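Local coordinates for YcgJ protein (Bacillus subtilis, PDB 1XXL) that probably transfers methyl groups from S-adenosylmethionine to a substrate not yet identified, as its methyltransferase family does, at residues H139-R144 and D181-R186; Q196-L201 and N219-S224; R24-G29 and D86-I91; Q44-V49 and E69-Q74. All coordinates share one frame; numbering follows the deposited sequence.

Contact 1: H139-R144 and D181-R186; sequences HLNRLR and DSWIKR. With SO4 (sulfate ion), chain E.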
loop_
_atom_site.group_PDB
_atom_site.type_symbol
_atom_site.label_atom_id
_atom_site.label_comp_id
_atom_site.label_asym_id
_atom_site.label_seq_id
_atom_site.Cartn_x
_atom_site.Cartn_y
_atom_site.Cartn_z
ATOM N N HIS A 139 -16.127 0.347 -2.472
ATOM C CA HIS A 139 -17.213 0.654 -1.549
ATOM C C HIS A 139 -17.007 -0.102 -0.219
ATOM O O HIS A 139 -17.141 0.491 0.853
ATOM C CB HIS A 139 -18.583 0.310 -2.173
ATOM C CG HIS A 139 -19.751 0.780 -1.362
ATOM N ND1 HIS A 139 -19.969 2.111 -1.071
ATOM C CD2 HIS A 139 -20.761 0.098 -0.768
ATOM C CE1 HIS A 139 -21.063 2.230 -0.334
ATOM N NE2 HIS A 139 -21.555 1.020 -0.124
ATOM N N LEU A 140 -16.680 -1.396 -0.283
ATOM C CA LEU A 140 -16.473 -2.184 0.945
ATOM C C LEU A 140 -15.414 -1.537 1.822
ATOM O O LEU A 140 -15.620 -1.333 3.016
ATOM C CB LEU A 140 -16.077 -3.611 0.631
ATOM C CG LEU A 140 -15.718 -4.546 1.796
ATOM C CD1 LEU A 140 -16.906 -4.781 2.725
ATOM C CD2 LEU A 140 -15.236 -5.848 1.235
ATOM N N ASN A 141 -14.287 -1.186 1.221
ATOM C CA ASN A 141 -13.183 -0.612 1.975
ATOM C C ASN A 141 -13.472 0.834 2.480
ATOM O O ASN A 141 -13.056 1.203 3.593
ATOM C CB ASN A 141 -11.892 -0.706 1.160
ATOM C CG ASN A 141 -11.287 -2.123 1.172
ATOM O OD1 ASN A 141 -11.276 -2.815 2.196
ATOM N ND2 ASN A 141 -10.777 -2.537 0.049
ATOM N N ARG A 142 -14.196 1.630 1.694
ATOM C CA ARG A 142 -14.584 2.975 2.135
ATOM C C ARG A 142 -15.601 2.948 3.304
ATOM O O ARG A 142 -15.582 3.813 4.171
ATOM C CB ARG A 142 -15.146 3.805 0.964
ATOM C CG ARG A 142 -14.938 5.339 1.110
ATOM C CD ARG A 142 -15.031 6.070 -0.307
ATOM N NE ARG A 142 -14.072 5.633 -1.372
ATOM C CZ ARG A 142 -14.401 5.078 -2.557
ATOM N NH1 ARG A 142 -15.664 4.823 -2.875
ATOM N NH2 ARG A 142 -13.452 4.752 -3.446
ATOM N N LEU A 143 -16.489 1.967 3.313
ATOM C CA LEU A 143 -17.471 1.833 4.396
ATOM C C LEU A 143 -16.739 1.628 5.722
ATOM O O LEU A 143 -17.122 2.181 6.762
ATOM C CB LEU A 143 -18.408 0.649 4.136
ATOM C CG LEU A 143 -19.539 0.862 3.128
ATOM C CD1 LEU A 143 -20.256 -0.431 2.861
ATOM C CD2 LEU A 143 -20.539 1.876 3.662
ATOM N N ARG A 144 -15.661 0.859 5.660
ATOM C CA ARG A 144 -14.923 0.497 6.850
ATOM C C ARG A 144 -13.932 1.582 7.228
ATOM O O ARG A 144 -13.691 1.802 8.407
ATOM C CB ARG A 144 -14.246 -0.865 6.637
ATOM C CG ARG A 144 -13.554 -1.453 7.861
ATOM C CD ARG A 144 -12.103 -1.419 7.610
ATOM N NE ARG A 144 -11.348 -2.007 8.691
ATOM C CZ ARG A 144 -10.034 -2.151 8.658
ATOM N NH1 ARG A 144 -9.349 -1.750 7.592
ATOM N NH2 ARG A 144 -9.416 -2.696 9.690
ATOM N N ASP A 181 -14.252 -10.461 11.766
ATOM C CA ASP A 181 -14.471 -9.945 13.133
ATOM C C ASP A 181 -13.318 -9.060 13.519
ATOM O O ASP A 181 -13.487 -7.980 14.078
ATOM C CB ASP A 181 -14.581 -11.065 14.167
ATOM C CG ASP A 181 -15.972 -11.705 14.235
ATOM O OD1 ASP A 181 -17.000 -11.112 13.777
ATOM O OD2 ASP A 181 -16.025 -12.841 14.789
ATOM N N SER A 182 -12.128 -9.533 13.208
ATOM C CA SER A 182 -10.907 -8.816 13.518
ATOM C C SER A 182 -10.780 -7.521 12.703
ATOM O O SER A 182 -10.394 -6.487 13.223
ATOM C CB SER A 182 -9.741 -9.759 13.268
ATOM O OG SER A 182 -8.534 -9.054 13.245
ATOM N N TRP A 183 -11.124 -7.594 11.425
ATOM C CA TRP A 183 -11.109 -6.444 10.518
ATOM C C TRP A 183 -12.034 -5.311 10.991
ATOM O O TRP A 183 -11.677 -4.147 10.931
ATOM C CB TRP A 183 -11.562 -6.954 9.150
ATOM C CG TRP A 183 -11.486 -6.017 8.002
ATOM C CD1 TRP A 183 -10.372 -5.527 7.431
ATOM C CD2 TRP A 183 -12.584 -5.530 7.236
ATOM N NE1 TRP A 183 -10.701 -4.746 6.360
ATOM C CE2 TRP A 183 -12.058 -4.723 6.230
ATOM C CE3 TRP A 183 -13.976 -5.683 7.326
ATOM C CZ2 TRP A 183 -12.860 -4.083 5.286
ATOM C CZ3 TRP A 183 -14.770 -5.048 6.409
ATOM C CH2 TRP A 183 -14.213 -4.248 5.393
ATOM N N ILE A 184 -13.229 -5.665 11.446
ATOM C CA ILE A 184 -14.168 -4.693 11.998
ATOM C C ILE A 184 -13.644 -4.073 13.284
ATOM O O ILE A 184 -13.705 -2.861 13.431
ATOM C CB ILE A 184 -15.536 -5.319 12.261
ATOM C CG1 ILE A 184 -16.223 -5.670 10.937
ATOM C CG2 ILE A 184 -16.419 -4.384 13.119
ATOM C CD1 ILE A 184 -16.498 -4.502 9.994
ATOM N N LYS A 185 -13.135 -4.903 14.197
ATOM C CA LYS A 185 -12.509 -4.406 15.438
ATOM C C LYS A 185 -11.344 -3.425 15.207
ATOM O O LYS A 185 -11.324 -2.357 15.792
ATOM C CB LYS A 185 -12.048 -5.568 16.333
ATOM C CG LYS A 185 -13.161 -6.164 17.181
ATOM C CD LYS A 185 -12.619 -7.153 18.241
ATOM C CE LYS A 185 -12.037 -6.445 19.494
ATOM N NZ LYS A 185 -11.420 -7.421 20.494
ATOM N N ARG A 186 -10.402 -3.771 14.335
ATOM C CA ARG A 186 -9.269 -2.885 14.010
ATOM C C ARG A 186 -9.682 -1.578 13.319
ATOM O O ARG A 186 -8.940 -0.589 13.364
ATOM C CB ARG A 186 -8.270 -3.601 13.102
ATOM C CG ARG A 186 -7.573 -4.800 13.730
ATOM C CD ARG A 186 -6.396 -5.276 12.854
ATOM N NE ARG A 186 -6.838 -5.704 11.519
ATOM C CZ ARG A 186 -7.009 -6.965 11.115
ATOM N NH1 ARG A 186 -6.760 -7.980 11.929
ATOM N NH2 ARG A 186 -7.428 -7.217 9.875
HETATM S S SO4 E . -6.006 -3.706 8.375
HETATM O O1 SO4 E . -6.328 -2.640 7.430
HETATM O O2 SO4 E . -4.551 -3.897 8.402
HETATM O O3 SO4 E . -6.613 -4.975 7.951
HETATM O O4 SO4 E . -6.492 -3.287 9.693
HETATM O O HOH W 1 -9.216 -3.123 4.014
#

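Contact 2: Q196-L201 and N219-S224; sequences QIITHL and NGQPIS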
loop_
_atom_site.group_PDB
_atom_site.type_symbol
_atom_site.label_atom_id
_atom_site.label_comp_id
_atom_site.label_asym_id
_atom_site.label_seq_id
_atom_site.Cartn_x
_atom_site.Cartn_y
_atom_site.Cartn_z
ATOM N N GLN A 196 -24.247 -1.653 7.238
ATOM C CA GLN A 196 -24.096 -1.390 5.785
ATOM C C GLN A 196 -23.086 -2.356 5.132
ATOM O O GLN A 196 -23.306 -2.847 4.029
ATOM C CB GLN A 196 -23.659 0.054 5.513
ATOM C CG GLN A 196 -24.666 1.121 5.933
ATOM C CD GLN A 196 -24.116 2.556 5.733
ATOM O OE1 GLN A 196 -23.674 2.920 4.627
ATOM N NE2 GLN A 196 -24.149 3.366 6.801
ATOM N N ILE A 197 -21.979 -2.606 5.818
ATOM C CA ILE A 197 -20.980 -3.598 5.353
ATOM C C ILE A 197 -21.613 -4.984 5.229
ATOM O O ILE A 197 -21.428 -5.664 4.228
ATOM C CB ILE A 197 -19.757 -3.661 6.292
ATOM C CG1 ILE A 197 -18.916 -2.400 6.107
ATOM C CG2 ILE A 197 -18.910 -4.880 5.973
ATOM C CD1 ILE A 197 -17.967 -2.124 7.156
ATOM N N ILE A 198 -22.383 -5.392 6.241
ATOM C CA ILE A 198 -22.989 -6.714 6.254
ATOM C C ILE A 198 -23.954 -6.855 5.081
ATOM O O ILE A 198 -23.917 -7.853 4.368
ATOM C CB ILE A 198 -23.672 -7.021 7.613
ATOM C CG1 ILE A 198 -22.613 -7.118 8.734
ATOM C CG2 ILE A 198 -24.478 -8.292 7.520
ATOM C CD1 ILE A 198 -23.181 -7.088 10.182
ATOM N N THR A 199 -24.790 -5.840 4.857
ATOM C CA THR A 199 -25.712 -5.818 3.700
ATOM C C THR A 199 -24.952 -5.913 2.362
ATOM O O THR A 199 -25.351 -6.646 1.469
ATOM C CB THR A 199 -26.585 -4.528 3.695
ATOM O OG1 THR A 199 -27.370 -4.480 4.882
ATOM C CG2 THR A 199 -27.523 -4.473 2.508
ATOM N N HIS A 200 -23.863 -5.159 2.245
ATOM C CA HIS A 200 -23.025 -5.148 1.039
ATOM C C HIS A 200 -22.496 -6.543 0.722
ATOM O O HIS A 200 -22.587 -7.007 -0.409
ATOM C CB HIS A 200 -21.862 -4.168 1.259
ATOM C CG HIS A 200 -21.072 -3.855 0.031
ATOM N ND1 HIS A 200 -21.642 -3.340 -1.115
ATOM C CD2 HIS A 200 -19.744 -3.953 -0.214
ATOM C CE1 HIS A 200 -20.697 -3.147 -2.020
ATOM N NE2 HIS A 200 -19.533 -3.506 -1.498
ATOM N N LEU A 201 -21.959 -7.211 1.741
ATOM C CA LEU A 201 -21.417 -8.575 1.595
ATOM C C LEU A 201 -22.507 -9.607 1.321
ATOM O O LEU A 201 -22.332 -10.492 0.497
ATOM C CB LEU A 201 -20.599 -8.968 2.846
ATOM C CG LEU A 201 -19.263 -8.218 3.046
ATOM C CD1 LEU A 201 -18.663 -8.400 4.466
ATOM C CD2 LEU A 201 -18.241 -8.612 1.990
ATOM N N ASN A 219 -26.981 -17.118 9.173
ATOM C CA ASN A 219 -27.733 -15.901 9.535
ATOM C C ASN A 219 -27.195 -14.597 8.921
ATOM O O ASN A 219 -27.612 -13.505 9.325
ATOM C CB ASN A 219 -27.865 -15.772 11.062
ATOM C CG ASN A 219 -26.558 -15.393 11.756
ATOM O OD1 ASN A 219 -26.559 -15.107 12.954
ATOM N ND2 ASN A 219 -25.446 -15.393 11.020
ATOM N N GLY A 220 -26.280 -14.713 7.952
ATOM C CA GLY A 220 -25.755 -13.555 7.228
ATOM C C GLY A 220 -24.592 -12.842 7.873
ATOM O O GLY A 220 -24.067 -11.905 7.298
ATOM N N GLN A 221 -24.182 -13.260 9.065
ATOM C CA GLN A 221 -23.035 -12.646 9.741
ATOM C C GLN A 221 -21.768 -13.042 8.956
ATOM O O GLN A 221 -21.519 -14.238 8.754
ATOM C CB GLN A 221 -22.950 -13.105 11.195
ATOM C CG GLN A 221 -21.795 -12.511 12.005
ATOM C CD GLN A 221 -21.960 -11.027 12.313
ATOM O OE1 GLN A 221 -23.020 -10.440 12.077
ATOM N NE2 GLN A 221 -20.902 -10.415 12.850
ATOM N N PRO A 222 -21.005 -12.044 8.446
ATOM C CA PRO A 222 -19.847 -12.412 7.624
ATOM C C PRO A 222 -18.739 -13.059 8.439
ATOM O O PRO A 222 -18.584 -12.762 9.625
ATOM C CB PRO A 222 -19.401 -11.078 7.029
ATOM C CG PRO A 222 -20.596 -10.157 7.220
ATOM C CD PRO A 222 -21.165 -10.584 8.514
ATOM N N ILE A 223 -17.983 -13.937 7.784
ATOM C CA ILE A 223 -16.883 -14.644 8.412
ATOM C C ILE A 223 -15.545 -14.208 7.844
ATOM O O ILE A 223 -14.624 -13.883 8.596
ATOM C CB ILE A 223 -17.083 -16.162 8.257
ATOM C CG1 ILE A 223 -18.269 -16.595 9.125
ATOM C CG2 ILE A 223 -15.828 -16.923 8.673
ATOM C CD1 ILE A 223 -18.814 -17.963 8.777
ATOM N N SER A 224 -15.428 -14.221 6.520
ATOM C CA SER A 224 -14.179 -13.884 5.871
ATOM C C SER A 224 -14.381 -13.448 4.423
ATOM O O SER A 224 -15.433 -13.680 3.825
ATOM C CB SER A 224 -13.208 -15.078 5.936
ATOM O OG SER A 224 -13.728 -16.200 5.259
#

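Contact 3: R24-G29 and D86-I91; sequences RVLDIG and DSFDII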
loop_
_atom_site.group_PDB
_atom_site.type_symbol
_atom_site.label_atom_id
_atom_site.label_comp_id
_atom_site.label_asym_id
_atom_site.label_seq_id
_atom_site.Cartn_x
_atom_site.Cartn_y
_atom_site.Cartn_z
ATOM N N ARG A 24 20.114 4.279 -0.692
ATOM C CA ARG A 24 19.237 5.190 0.031
ATOM C C ARG A 24 17.792 4.850 -0.328
ATOM O O ARG A 24 17.449 4.739 -1.516
ATOM C CB ARG A 24 19.581 6.627 -0.332
ATOM C CG ARG A 24 21.018 6.979 0.035
ATOM C CD ARG A 24 21.242 8.464 0.049
ATOM N NE ARG A 24 22.652 8.827 0.259
ATOM C CZ ARG A 24 23.156 10.053 0.064
ATOM N NH1 ARG A 24 22.384 11.066 -0.358
ATOM N NH2 ARG A 24 24.451 10.280 0.295
ATOM N N VAL A 25 16.965 4.667 0.696
ATOM C CA VAL A 25 15.597 4.179 0.531
ATOM C C VAL A 25 14.598 5.199 1.082
ATOM O O VAL A 25 14.790 5.778 2.171
ATOM C CB VAL A 25 15.390 2.822 1.291
ATOM C CG1 VAL A 25 13.978 2.276 1.140
ATOM C CG2 VAL A 25 16.403 1.798 0.847
ATOM N N LEU A 26 13.514 5.382 0.345
ATOM C CA LEU A 26 12.404 6.170 0.807
ATOM C C LEU A 26 11.188 5.260 0.965
ATOM O O LEU A 26 10.840 4.503 0.041
ATOM C CB LEU A 26 12.111 7.289 -0.185
ATOM C CG LEU A 26 10.827 8.083 -0.007
ATOM C CD1 LEU A 26 10.835 8.855 1.280
ATOM C CD2 LEU A 26 10.613 9.024 -1.193
ATOM N N ASP A 27 10.540 5.369 2.121
ATOM C CA ASP A 27 9.270 4.692 2.398
ATOM C C ASP A 27 8.132 5.706 2.509
ATOM O O ASP A 27 8.117 6.566 3.409
ATOM C CB ASP A 27 9.347 3.880 3.693
ATOM C CG ASP A 27 8.053 3.094 3.978
ATOM O OD1 ASP A 27 7.389 2.590 3.016
ATOM O OD2 ASP A 27 7.703 2.980 5.175
ATOM N N ILE A 28 7.193 5.598 1.579
ATOM C CA ILE A 28 6.047 6.471 1.504
ATOM C C ILE A 28 4.860 5.873 2.244
ATOM O O ILE A 28 4.432 4.758 1.942
ATOM C CB ILE A 28 5.664 6.721 0.053
ATOM C CG1 ILE A 28 6.844 7.377 -0.660
ATOM C CG2 ILE A 28 4.453 7.621 -0.000
ATOM C CD1 ILE A 28 6.656 7.595 -2.120
ATOM N N GLY A 29 4.316 6.629 3.186
ATOM C CA GLY A 29 3.275 6.133 4.102
ATOM C C GLY A 29 3.883 5.226 5.149
ATOM O O GLY A 29 3.453 4.096 5.318
ATOM N N ASP A 86 16.053 12.486 -8.589
ATOM C CA ASP A 86 17.051 11.409 -8.665
ATOM C C ASP A 86 17.849 11.202 -7.369
ATOM O O ASP A 86 19.085 11.183 -7.384
ATOM C CB ASP A 86 18.020 11.672 -9.832
ATOM C CG ASP A 86 17.291 11.911 -11.160
ATOM O OD1 ASP A 86 16.767 10.946 -11.742
ATOM O OD2 ASP A 86 17.215 13.078 -11.605
ATOM N N SER A 87 17.162 11.047 -6.245
ATOM C CA SER A 87 17.879 10.947 -4.971
ATOM C C SER A 87 17.771 9.596 -4.242
ATOM O O SER A 87 18.527 9.339 -3.312
ATOM C CB SER A 87 17.516 12.137 -4.052
ATOM O OG SER A 87 16.179 12.098 -3.607
ATOM N N PHE A 88 16.865 8.720 -4.661
ATOM C CA PHE A 88 16.715 7.423 -4.000
ATOM C C PHE A 88 16.942 6.242 -4.952
ATOM O O PHE A 88 16.576 6.280 -6.123
ATOM C CB PHE A 88 15.337 7.305 -3.336
ATOM C CG PHE A 88 15.114 8.290 -2.224
ATOM C CD1 PHE A 88 15.581 8.027 -0.942
ATOM C CD2 PHE A 88 14.449 9.479 -2.464
ATOM C CE1 PHE A 88 15.373 8.920 0.076
ATOM C CE2 PHE A 88 14.252 10.392 -1.441
ATOM C CZ PHE A 88 14.719 10.101 -0.168
ATOM N N ASP A 89 17.546 5.200 -4.408
ATOM C CA ASP A 89 17.809 3.973 -5.131
ATOM C C ASP A 89 16.568 3.101 -5.127
ATOM O O ASP A 89 16.280 2.403 -6.086
ATOM C CB ASP A 89 18.976 3.212 -4.462
ATOM C CG ASP A 89 20.270 3.984 -4.531
ATOM O OD1 ASP A 89 20.676 4.618 -3.519
ATOM O OD2 ASP A 89 20.848 3.989 -5.627
ATOM N N ILE A 90 15.868 3.124 -4.009
ATOM C CA ILE A 90 14.680 2.315 -3.813
ATOM C C ILE A 90 13.625 3.182 -3.134
ATOM O O ILE A 90 13.935 3.959 -2.213
ATOM C CB ILE A 90 14.970 1.114 -2.901
ATOM C CG1 ILE A 90 16.095 0.237 -3.487
ATOM C CG2 ILE A 90 13.694 0.310 -2.668
ATOM C CD1 ILE A 90 16.704 -0.747 -2.496
ATOM N N ILE A 91 12.387 3.050 -3.603
ATOM C CA ILE A 91 11.235 3.692 -2.987
ATOM C C ILE A 91 10.189 2.628 -2.773
ATOM O O ILE A 91 9.888 1.889 -3.686
ATOM C CB ILE A 91 10.644 4.841 -3.853
ATOM C CG1 ILE A 91 11.707 5.909 -4.126
ATOM C CG2 ILE A 91 9.389 5.430 -3.161
ATOM C CD1 ILE A 91 11.297 6.953 -5.123
#

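Contact 4: Q44-V49 and E69-Q74; sequences QECIGV and ENVRFQ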
loop_
_atom_site.group_PDB
_atom_site.type_symbol
_atom_site.label_atom_id
_atom_site.label_comp_id
_atom_site.label_asym_id
_atom_site.label_seq_id
_atom_site.Cartn_x
_atom_site.Cartn_y
_atom_site.Cartn_z
ATOM N N GLN A 44 22.174 1.811 3.436
ATOM C CA GLN A 44 22.822 2.916 4.113
ATOM C C GLN A 44 21.862 3.751 4.956
ATOM O O GLN A 44 22.182 4.175 6.071
ATOM C CB GLN A 44 23.448 3.827 3.077
ATOM C CG GLN A 44 24.293 4.920 3.664
ATOM C CD GLN A 44 24.910 5.740 2.573
ATOM O OE1 GLN A 44 24.297 6.678 2.078
ATOM N NE2 GLN A 44 26.120 5.370 2.161
ATOM N N GLU A 45 20.667 3.974 4.423
ATOM C CA GLU A 45 19.771 4.942 5.000
ATOM C C GLU A 45 18.345 4.727 4.507
ATOM O O GLU A 45 18.117 4.527 3.305
ATOM C CB GLU A 45 20.282 6.310 4.557
ATOM C CG GLU A 45 19.466 7.478 4.955
ATOM C CD GLU A 45 20.020 8.786 4.364
ATOM O OE1 GLU A 45 19.335 9.822 4.507
ATOM O OE2 GLU A 45 21.140 8.780 3.771
ATOM N N CYS A 46 17.406 4.787 5.449
ATOM C CA CYS A 46 15.980 4.787 5.140
ATOM C C CYS A 46 15.330 6.068 5.636
ATOM O O CYS A 46 15.550 6.481 6.770
ATOM C CB CYS A 46 15.306 3.636 5.840
ATOM S SG CYS A 46 15.921 2.089 5.369
ATOM N N ILE A 47 14.548 6.696 4.773
ATOM C CA ILE A 47 13.758 7.860 5.132
ATOM C C ILE A 47 12.299 7.493 4.965
ATOM O O ILE A 47 11.915 6.972 3.927
ATOM C CB ILE A 47 14.110 9.052 4.267
ATOM C CG1 ILE A 47 15.541 9.479 4.557
ATOM C CG2 ILE A 47 13.160 10.212 4.547
ATOM C CD1 ILE A 47 15.992 10.637 3.703
ATOM N N GLY A 48 11.498 7.735 5.996
ATOM C CA GLY A 48 10.063 7.485 5.947
ATOM C C GLY A 48 9.295 8.787 5.921
ATOM O O GLY A 48 9.659 9.732 6.620
ATOM N N VAL A 49 8.259 8.875 5.099
ATOM C CA VAL A 49 7.326 9.998 5.196
ATOM C C VAL A 49 5.947 9.477 5.550
ATOM O O VAL A 49 5.505 8.453 5.011
ATOM C CB VAL A 49 7.276 10.898 3.918
ATOM C CG1 VAL A 49 8.645 11.488 3.629
ATOM C CG2 VAL A 49 6.815 10.135 2.728
ATOM N N GLU A 69 20.006 3.474 13.990
ATOM C CA GLU A 69 20.526 4.822 13.819
ATOM C C GLU A 69 20.470 5.340 12.371
ATOM O O GLU A 69 20.793 6.503 12.118
ATOM C CB GLU A 69 21.984 4.858 14.295
ATOM C CG GLU A 69 22.210 4.263 15.716
ATOM C CD GLU A 69 21.903 5.236 16.863
ATOM O OE1 GLU A 69 21.307 6.320 16.604
ATOM O OE2 GLU A 69 22.273 4.905 18.033
ATOM N N ASN A 70 20.066 4.492 11.428
ATOM C CA ASN A 70 20.099 4.847 10.012
ATOM C C ASN A 70 18.693 4.981 9.370
ATOM O O ASN A 70 18.556 4.881 8.149
ATOM C CB ASN A 70 20.984 3.845 9.243
ATOM C CG ASN A 70 20.356 2.456 9.130
ATOM O OD1 ASN A 70 19.576 2.032 9.995
ATOM N ND2 ASN A 70 20.691 1.746 8.054
ATOM N N VAL A 71 17.672 5.212 10.197
ATOM C CA VAL A 71 16.319 5.422 9.724
ATOM C C VAL A 71 15.834 6.752 10.292
ATOM O O VAL A 71 16.080 7.041 11.457
ATOM C CB VAL A 71 15.333 4.247 10.111
ATOM C CG1 VAL A 71 15.860 2.916 9.656
ATOM C CG2 VAL A 71 15.066 4.213 11.614
ATOM N N ARG A 72 15.188 7.575 9.474
ATOM C CA ARG A 72 14.612 8.836 9.948
ATOM C C ARG A 72 13.187 8.963 9.402
ATOM O O ARG A 72 12.877 8.421 8.341
ATOM C CB ARG A 72 15.493 10.038 9.543
ATOM C CG ARG A 72 16.778 10.201 10.413
ATOM C CD ARG A 72 17.511 11.565 10.193
ATOM N NE ARG A 72 16.647 12.724 10.544
ATOM C CZ ARG A 72 16.823 13.577 11.563
ATOM N NH1 ARG A 72 17.877 13.498 12.368
ATOM N NH2 ARG A 72 15.924 14.542 11.759
ATOM N N PHE A 73 12.325 9.640 10.147
ATOM C CA PHE A 73 10.929 9.829 9.759
ATOM C C PHE A 73 10.610 11.308 9.705
ATOM O O PHE A 73 11.159 12.112 10.444
ATOM C CB PHE A 73 9.985 9.076 10.693
ATOM C CG PHE A 73 10.277 7.604 10.757
ATOM C CD1 PHE A 73 11.131 7.096 11.735
ATOM C CD2 PHE A 73 9.774 6.739 9.792
ATOM C CE1 PHE A 73 11.456 5.768 11.774
ATOM C CE2 PHE A 73 10.092 5.383 9.818
ATOM C CZ PHE A 73 10.936 4.895 10.800
ATOM N N GLN A 74 9.778 11.682 8.754
ATOM C CA GLN A 74 9.298 13.045 8.707
ATOM C C GLN A 74 7.877 13.068 8.220
ATOM O O GLN A 74 7.392 12.080 7.668
ATOM C CB GLN A 74 10.217 13.925 7.865
ATOM C CG GLN A 74 10.299 13.608 6.385
ATOM C CD GLN A 74 11.290 14.540 5.679
ATOM O OE1 GLN A 74 12.497 14.466 5.897
ATOM N NE2 GLN A 74 10.775 15.422 4.851
#

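Contact 1: H139-R144 and D181-R186
The indole of Trp183 (helix 180-187) carries the Arg144 guanidinium (helix 131-144) flat on one face, planes 15° and centres 3.8 Å apart. At its edge, in plane, lie sulfate O3 and a water that accepts from NE1 and donates to Asn141 OD1, whose ND2 binds Glu151. Leu140 CD1 meets Trp183 CH2 obliquely at 3.8 Å. Chi1 of -174° carries Arg144 CG over the six-membered ring; the bend at chi2 (-111°) lays the extended remainder along the indole, CZ over the five-membered ring. Arg144 NE and NH2 both grip Trp183 O, NH2 at 3.0 Å on a lone pair, NE from above the carbonyl plane. NH1 and NH2 bind sulfate O1 and O4. With alanine at Arg144, that carbonyl would probably be left without these donors and one indole face without its stacked guanidinium. Arg186 NE joins Arg144 NH2 on sulfate O4, at 3.0 Å each, and Arg186 NH2 binds O3: an anion, probably from the crystallisation liquor, bridges two arginines whose charges it is likely to offset.

Contact 2: Q196-L201 and N219-S224
Ile198 holds CG1 trans to its carbonyl carbon (chi1 -66°) and CG2 trans to its backbone N, and the two branches diverge, CG1 to the Pro222 ring and CG2 to the Gly220 carbonyl. CG1 lies 3.8 Å from Pro222 CD and nearly as close to CG, the two side chains meeting at about a right angle. Ile198 CG2 comes to 3.6 Å from Gly220 O. Beyond them Ile198 CD1 touches Gln221 OE1 at 3.9 Å, because the Gln221 chain bends at chi2 (70°) and brings its amide back to the helix. One turn further on, Leu201 also lies across Pro222, with CD1 3.8 Å from Pro222 CB and equally near CG. The proline ring thus has Ile198 at its CD end and Leu201 at CB, with CG shared by both. Replacing Ile198 by alanine would probably open a gap beside Pro222 CD and leave Leu201 as the one residue of 196-201 on the ring. Between these two segments the contact is made by packing, without a hydrogen bond. Tyr180 touches Ile198, Gln221 and Pro222, and Leu216 also packs on the proline. Helix 191-202 here packs against the place where a loop becomes the long strand 222-236, which opens with a classic beta bulge, Ile223 and Ser224 both facing Thr215.

Contact 3: R24-G29 and D86-I91
Val25 and Leu26 pair in parallel with Ile90 and Ile91, joining strands 24-28 and 88-94 in the Rossmann-like sheet of the methyltransferase domain. Backbone hydrogen bonds set the register. Leu26 N donates to Ile90 O at 3.0 Å, while Arg24 O receives Asp89 N at 2.9 Å and, weakly, Ile90 N, a double use that falls where the chain turns a corner at Asp89. Two CA-H...O contacts, Val25 CA to Ile90 O and Ile91 CA to Leu26 O, lie between the strands as well.

One side chain adds a polar bond of its own. Asp89 OD1 takes the backbone N-H of Arg24 on its anti side, nearly straight at 170° and 2.9 Å long; the same oxygen has a salt bridge to Lys115, so this carboxylate ties the strand end to a charge beyond it.

Apolar packing divides between the faces of the sheet. On one, Val25 and Ile90 run side by side, pointing the same way. On the other, Ile28 CD1 meets Ile91 CG2 at 3.6 Å beneath Val110 of helix 103-113, and Ile28 also touches Ala78, assigned to the S-adenosylmethionine site; Gly29, which binds that cofactor, follows directly. Phe88, its CG anti to the carbonyl carbon (chi1 -64°), turns a ring face to Leu26 in a CH-pi contact, Leu26 CB lying 3.5 Å from the ring centroid and only 8° off the normal.

Contact 4: Q44-V49 and E69-Q74
Cys46 and Gly48 form the tight seam with the strand 71-74, each giving its N-H and taking one back through its carbonyl. Gly48 N donates to Arg72 O at 2.8 Å and Gln74 N returns to Gly48 O at 2.9 Å; Cys46 N likewise bonds Asn70 O, and Arg72 N bonds Cys46 O. A CB built on Gly48 would come to about 2.7 Å from Phe73 CD2, so a side chain here would probably clash with the ring as it stands. Cys46 CB meets Val71 CG1 at 3.9 Å on this same face, under helices 34-39 and 53-66. The two strands are the parallel pair of a beta-alpha-beta unit, linked by a crossover through helix 53-66. The other face is looser: Val49 CG1 and Gln74 CG lie side by side, 3.9 Å apart, whereas the exposed Arg72 leads its guanidinium away from Ile47. At the strand entrance, Asn70 CG sits between its backbone N and carbonyl carbon (chi1 70°); ND2 makes a weak bond to Gln44 O, 3.5 Å long, and a firmer one to Ser40 O.

The four contacts fall into two groups, centres 30 Å or more apart. Contacts 3 and 4 have centres 10 Å apart and share one sheet: strands 24-28 and 45-50 are neighbours, so 71-75, 45-50, 24-28 and 88-94 run side by side, and contact 4 nests inside the chain loop that contact 3 closes. Both lie in the methyltransferase domain, by the cofactor site. Contacts 1 and 2 come later in the chain, their centres 11 Å apart, and touch where helix 131-144 packs on helix 191-202. About 40 Å separates the centres of contacts 2 and 3, yet strand 222-236 belongs to the same sheet, linking this helical region to the cofactor-binding core.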